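PDB 3H8U: uncharacterized conserved protein with double-stranded beta-helix domain from Klebsiella pneumoniae subsp. pneumoniae MGH 78578, which is of unknown function but, as a member of the cupin superfamily with a double-stranded beta-helix fold, probably binds a metal ion. Local coordinates for residues A[32-44]-A[109-121]. Residues are numbered along the deposited sequence; the frame is centred on the assembly and turned at random. Where two conformers were deposited one is given.
Sequences VVLETNDSVVVVW and FVSVVAPGNAGFA. With SO4 (sulfate ion), chain C.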
loop_
_atom_site.group_PDB
_atom_site.type_symbol
_atom_site.label_atom_id
_atom_site.label_comp_id
_atom_site.label_asym_id
_atom_site.label_seq_id
_atom_site.Cartn_x
_atom_site.Cartn_y
_atom_site.Cartn_z
ATOM N N VAL A 32 10.838 -3.363 8.105
ATOM C CA VAL A 32 10.550 -1.976 7.761
ATOM C C VAL A 32 11.145 -1.541 6.439
ATOM O O VAL A 32 12.358 -1.655 6.208
ATOM C CB VAL A 32 11.056 -1.025 8.866
ATOM C CG1 VAL A 32 10.804 0.426 8.486
ATOM C CG2 VAL A 32 10.374 -1.352 10.195
ATOM N N VAL A 33 10.303 -0.975 5.590
ATOM C CA VAL A 33 10.751 -0.460 4.306
ATOM C C VAL A 33 11.162 0.994 4.503
ATOM O O VAL A 33 12.275 1.387 4.161
ATOM C CB VAL A 33 9.647 -0.557 3.255
ATOM C CG1 VAL A 33 10.064 0.151 1.928
ATOM C CG2 VAL A 33 9.295 -2.018 3.033
ATOM N N LEU A 34 10.273 1.777 5.100
ATOM C CA LEU A 34 10.564 3.182 5.337
ATOM C C LEU A 34 9.675 3.736 6.443
ATOM O O LEU A 34 8.450 3.532 6.430
ATOM C CB LEU A 34 10.336 3.976 4.051
ATOM C CG LEU A 34 10.907 5.413 4.057
ATOM C CD1 LEU A 34 12.406 5.350 3.898
ATOM C CD2 LEU A 34 10.265 6.320 3.013
ATOM N N GLU A 35 10.316 4.482 7.354
ATOM C CA GLU A 35 9.623 5.148 8.443
ATOM C C GLU A 35 9.816 6.643 8.300
ATOM O O GLU A 35 10.918 7.121 8.156
ATOM C CB GLU A 35 10.162 4.686 9.790
ATOM C CG GLU A 35 9.333 5.184 10.971
ATOM C CD GLU A 35 9.589 4.409 12.254
ATOM O OE1 GLU A 35 9.959 3.219 12.173
ATOM O OE2 GLU A 35 9.382 4.989 13.347
ATOM N N THR A 36 8.707 7.373 8.307
ATOM C CA THR A 36 8.706 8.834 8.176
ATOM C C THR A 36 7.659 9.305 9.156
ATOM O O THR A 36 6.959 8.490 9.712
ATOM C CB THR A 36 8.284 9.330 6.787
ATOM O OG1 THR A 36 6.891 9.074 6.583
ATOM C CG2 THR A 36 9.120 8.673 5.662
ATOM N N ASN A 37 7.536 10.615 9.328
ATOM C CA ASN A 37 6.493 11.164 10.196
ATOM C C ASN A 37 5.100 10.826 9.707
ATOM O O ASN A 37 4.177 10.629 10.518
ATOM C CB ASN A 37 6.654 12.680 10.338
ATOM C CG ASN A 37 7.866 13.047 11.156
ATOM O OD1 ASN A 37 8.242 12.314 12.079
ATOM N ND2 ASN A 37 8.497 14.145 10.821
ATOM N N ASP A 38 4.961 10.721 8.390
ATOM C CA ASP A 38 3.642 10.599 7.752
ATOM C C ASP A 38 3.151 9.140 7.689
ATOM O O ASP A 38 1.958 8.872 7.680
ATOM C CB ASP A 38 3.692 11.185 6.325
ATOM C CG ASP A 38 4.050 12.664 6.302
ATOM O OD1 ASP A 38 3.399 13.465 6.996
ATOM O OD2 ASP A 38 5.023 13.002 5.611
ATOM N N SER A 39 4.075 8.184 7.625
ATOM C CA SER A 39 3.720 6.760 7.579
ATOM C C SER A 39 4.920 5.887 7.939
ATOM O O SER A 39 6.081 6.272 7.785
ATOM C CB SER A 39 3.282 6.310 6.171
ATOM O OG SER A 39 2.121 7.023 5.708
ATOM N N VAL A 40 4.594 4.680 8.361
ATOM C CA VAL A 40 5.564 3.599 8.459
ATOM C C VAL A 40 5.095 2.492 7.500
ATOM O O VAL A 40 3.937 2.070 7.552
ATOM C CB VAL A 40 5.688 3.099 9.914
ATOM C CG1 VAL A 40 6.549 1.848 9.990
ATOM C CG2 VAL A 40 6.275 4.184 10.817
ATOM N N VAL A 41 5.982 2.060 6.613
ATOM C CA VAL A 41 5.667 1.096 5.581
ATOM C C VAL A 41 6.475 -0.151 5.925
ATOM O O VAL A 41 7.730 -0.069 6.087
ATOM C CB VAL A 41 6.072 1.631 4.172
ATOM C CG1 VAL A 41 5.827 0.572 3.082
ATOM C CG2 VAL A 41 5.331 2.926 3.842
ATOM N N VAL A 42 5.761 -1.281 6.066
ATOM C CA VAL A 42 6.319 -2.559 6.529
ATOM C C VAL A 42 5.872 -3.684 5.570
ATOM O O VAL A 42 4.753 -3.673 5.063
ATOM C CB VAL A 42 5.837 -2.891 7.986
ATOM C CG1 VAL A 42 6.260 -4.284 8.434
ATOM C CG2 VAL A 42 6.351 -1.827 8.952
ATOM N N VAL A 43 6.776 -4.604 5.301
ATOM C CA VAL A 43 6.462 -5.831 4.563
ATOM C C VAL A 43 6.366 -6.963 5.590
ATOM O O VAL A 43 7.337 -7.245 6.323
ATOM C CB VAL A 43 7.524 -6.129 3.493
ATOM C CG1 VAL A 43 7.387 -7.566 2.991
ATOM C CG2 VAL A 43 7.392 -5.137 2.347
ATOM N N TRP A 44 5.190 -7.586 5.640
ATOM C CA TRP A 44 4.929 -8.710 6.476
ATOM C C TRP A 44 4.824 -10.010 5.658
ATOM O O TRP A 44 4.293 -10.012 4.558
ATOM C CB TRP A 44 3.618 -8.510 7.223
ATOM C CG TRP A 44 3.669 -7.475 8.274
ATOM C CD1 TRP A 44 3.202 -6.200 8.174
ATOM C CD2 TRP A 44 4.214 -7.609 9.584
ATOM N NE1 TRP A 44 3.404 -5.534 9.345
ATOM C CE2 TRP A 44 4.022 -6.369 10.238
ATOM C CE3 TRP A 44 4.827 -8.642 10.273
ATOM C CZ2 TRP A 44 4.425 -6.150 11.554
ATOM C CZ3 TRP A 44 5.242 -8.424 11.594
ATOM C CH2 TRP A 44 5.031 -7.192 12.216
ATOM N N PHE A 109 2.004 -9.125 2.668
ATOM C CA PHE A 109 1.316 -7.855 2.507
ATOM C C PHE A 109 2.187 -6.686 2.909
ATOM O O PHE A 109 3.177 -6.839 3.612
ATOM C CB PHE A 109 -0.027 -7.818 3.261
ATOM C CG PHE A 109 0.091 -7.892 4.732
ATOM C CD1 PHE A 109 0.237 -9.127 5.365
ATOM C CD2 PHE A 109 0.039 -6.753 5.506
ATOM C CE1 PHE A 109 0.323 -9.216 6.733
ATOM C CE2 PHE A 109 0.143 -6.830 6.895
ATOM C CZ PHE A 109 0.258 -8.076 7.507
ATOM N N VAL A 110 1.789 -5.536 2.389
ATOM C CA VAL A 110 2.422 -4.280 2.672
ATOM C C VAL A 110 1.458 -3.548 3.587
ATOM O O VAL A 110 0.317 -3.274 3.215
ATOM C CB VAL A 110 2.655 -3.473 1.396
ATOM C CG1 VAL A 110 3.175 -2.025 1.759
ATOM C CG2 VAL A 110 3.618 -4.215 0.475
ATOM N N SER A 111 1.960 -3.207 4.766
ATOM C CA SER A 111 1.256 -2.391 5.739
ATOM C C SER A 111 1.728 -0.929 5.721
ATOM O O SER A 111 2.939 -0.669 5.833
ATOM C CB SER A 111 1.499 -2.954 7.142
ATOM O OG SER A 111 1.156 -2.012 8.137
ATOM N N VAL A 112 0.764 -0.007 5.621
ATOM C CA VAL A 112 1.032 1.413 5.759
ATOM C C VAL A 112 0.257 1.916 6.980
ATOM O O VAL A 112 -0.965 2.002 6.932
ATOM C CB VAL A 112 0.643 2.208 4.498
ATOM C CG1 VAL A 112 1.012 3.732 4.670
ATOM C CG2 VAL A 112 1.308 1.602 3.253
ATOM N N VAL A 113 0.995 2.229 8.048
ATOM C CA VAL A 113 0.418 2.810 9.264
ATOM C C VAL A 113 0.594 4.314 9.232
ATOM O O VAL A 113 1.706 4.793 8.976
ATOM C CB VAL A 113 1.089 2.225 10.514
ATOM C CG1 VAL A 113 0.662 2.957 11.781
ATOM C CG2 VAL A 113 0.731 0.729 10.621
ATOM N N ALA A 114 -0.493 5.047 9.470
ATOM C CA ALA A 114 -0.455 6.508 9.447
ATOM C C ALA A 114 -1.234 7.057 10.634
ATOM O O ALA A 114 -2.356 6.596 10.898
ATOM C CB ALA A 114 -1.045 7.042 8.139
ATOM N N PRO A 115 -0.651 8.024 11.366
ATOM C CA PRO A 115 0.680 8.633 11.218
ATOM C C PRO A 115 1.833 7.699 11.532
ATOM O O PRO A 115 1.637 6.634 12.076
ATOM C CB PRO A 115 0.666 9.797 12.230
ATOM C CG PRO A 115 -0.649 9.916 12.683
ATOM C CD PRO A 115 -1.394 8.659 12.467
ATOM N N GLY A 116 3.037 8.127 11.188
ATOM C CA GLY A 116 4.200 7.286 11.293
ATOM C C GLY A 116 4.526 6.898 12.715
ATOM O O GLY A 116 5.049 5.797 12.938
ATOM N N ASN A 117 4.167 7.751 13.662
ATOM C CA ASN A 117 4.456 7.489 15.076
ATOM C C ASN A 117 3.287 6.882 15.865
ATOM O O ASN A 117 3.318 6.870 17.090
ATOM C CB ASN A 117 4.981 8.762 15.772
ATOM C CG ASN A 117 3.880 9.762 16.134
ATOM O OD1 ASN A 117 2.686 9.583 15.817
ATOM N ND2 ASN A 117 4.290 10.843 16.817
ATOM N N ALA A 118 2.261 6.393 15.171
ATOM C CA ALA A 118 1.111 5.798 15.851
ATOM C C ALA A 118 1.557 4.576 16.647
ATOM O O ALA A 118 2.140 3.616 16.098
ATOM C CB ALA A 118 0.012 5.418 14.866
ATOM N N GLY A 119 1.272 4.620 17.944
ATOM C CA GLY A 119 1.544 3.503 18.831
ATOM C C GLY A 119 0.473 2.440 18.719
ATOM O O GLY A 119 -0.548 2.647 18.072
ATOM N N PHE A 120 0.710 1.301 19.342
ATOM C CA PHE A 120 -0.263 0.230 19.313
ATOM C C PHE A 120 -0.314 -0.484 20.640
ATOM O O PHE A 120 0.598 -0.352 21.480
ATOM C CB PHE A 120 0.050 -0.768 18.190
ATOM C CG PHE A 120 1.205 -1.681 18.504
ATOM C CD1 PHE A 120 0.986 -2.882 19.148
ATOM C CD2 PHE A 120 2.501 -1.311 18.191
ATOM C CE1 PHE A 120 2.025 -3.729 19.482
ATOM C CE2 PHE A 120 3.576 -2.138 18.517
ATOM C CZ PHE A 120 3.338 -3.358 19.166
ATOM N N ALA A 121 -1.391 -1.238 20.824
ATOM C CA ALA A 121 -1.554 -2.102 21.980
ATOM C C ALA A 121 -2.035 -3.435 21.465
ATOM O O ALA A 121 -2.858 -3.474 20.565
ATOM C CB ALA A 121 -2.571 -1.521 22.930
HETATM S S SO4 C . -0.474 7.136 20.089
HETATM O O1 SO4 C . -1.790 6.999 20.719
HETATM O O2 SO4 C . 0.087 8.460 20.360
HETATM O O3 SO4 C . 0.420 6.116 20.648
HETATM O O4 SO4 C . -0.612 6.986 18.644
HETATM O O HOH W 1 3.936 10.983 13.077
HETATM O O HOH W 2 3.297 -0.445 9.017
HETATM O O HOH W 3 2.674 -2.808 10.589
#
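Phe109 lies beside the side chain of Trp44, both reaching the same way from paired strands. Its CG sits between the backbone N and the carbonyl carbon (chi1 65°), which turns one ring face to Trp44. Trp44 CB rests over that face, 3.6 Å from the Phe109 ring centroid, in a CH-pi contact. The five-membered ring of Trp44 is only 21° from parallel with the Phe109 ring but slid aside, so overlap is slight. Phe109 also stacks with Trp64, from outside the two segments. Two backbone bonds join the pair Trp44 and Phe109, Trp44 N giving to Phe109 O at 3.0 Å.

Val110 points to the other side of the sheet, where its CG1 meets Val41 CG1 at 3.9 Å. Ser111 returns to the tryptophan side, and its CB lies at the edge of the Trp44 indole, in plane. Ser111 OG is hydrogen-bonded to Asp62 OD1. A water joins this hydroxyl to Trp44 NE1, and a second water joins it to Val40 O. This is an antiparallel pair within one sheet of the cupin double-stranded beta-helix, with strand 40-46 lying between 31-35 and 107-114. Ser111, Phe109 and Trp44 face the opposing sheet, where Ile52 touches the side chains of Trp44 and Phe109.

Val112 CG1 packs against Ser39 OG at 3.6 Å. Val113 and Val40 close the regular pairing with two hydrogen bonds between their backbones. Ala114 CB packs 3.5 Å from Asp38 O, the oxygen that takes the hydrogen bond of Ser39 OG; Ala114 and Ser39 border the second subunit. A cis peptide precedes Pro115 and leads into a type I turn. Gly116, with no side chain, fits closely against the 36-39 loop: its N donates to Asn37 O at 2.8 Å, from above the carbonyl plane, and its CA makes a CA-H...O contact with Thr36 O at 3.4 Å. A water links Asn37 O to Asn117 N.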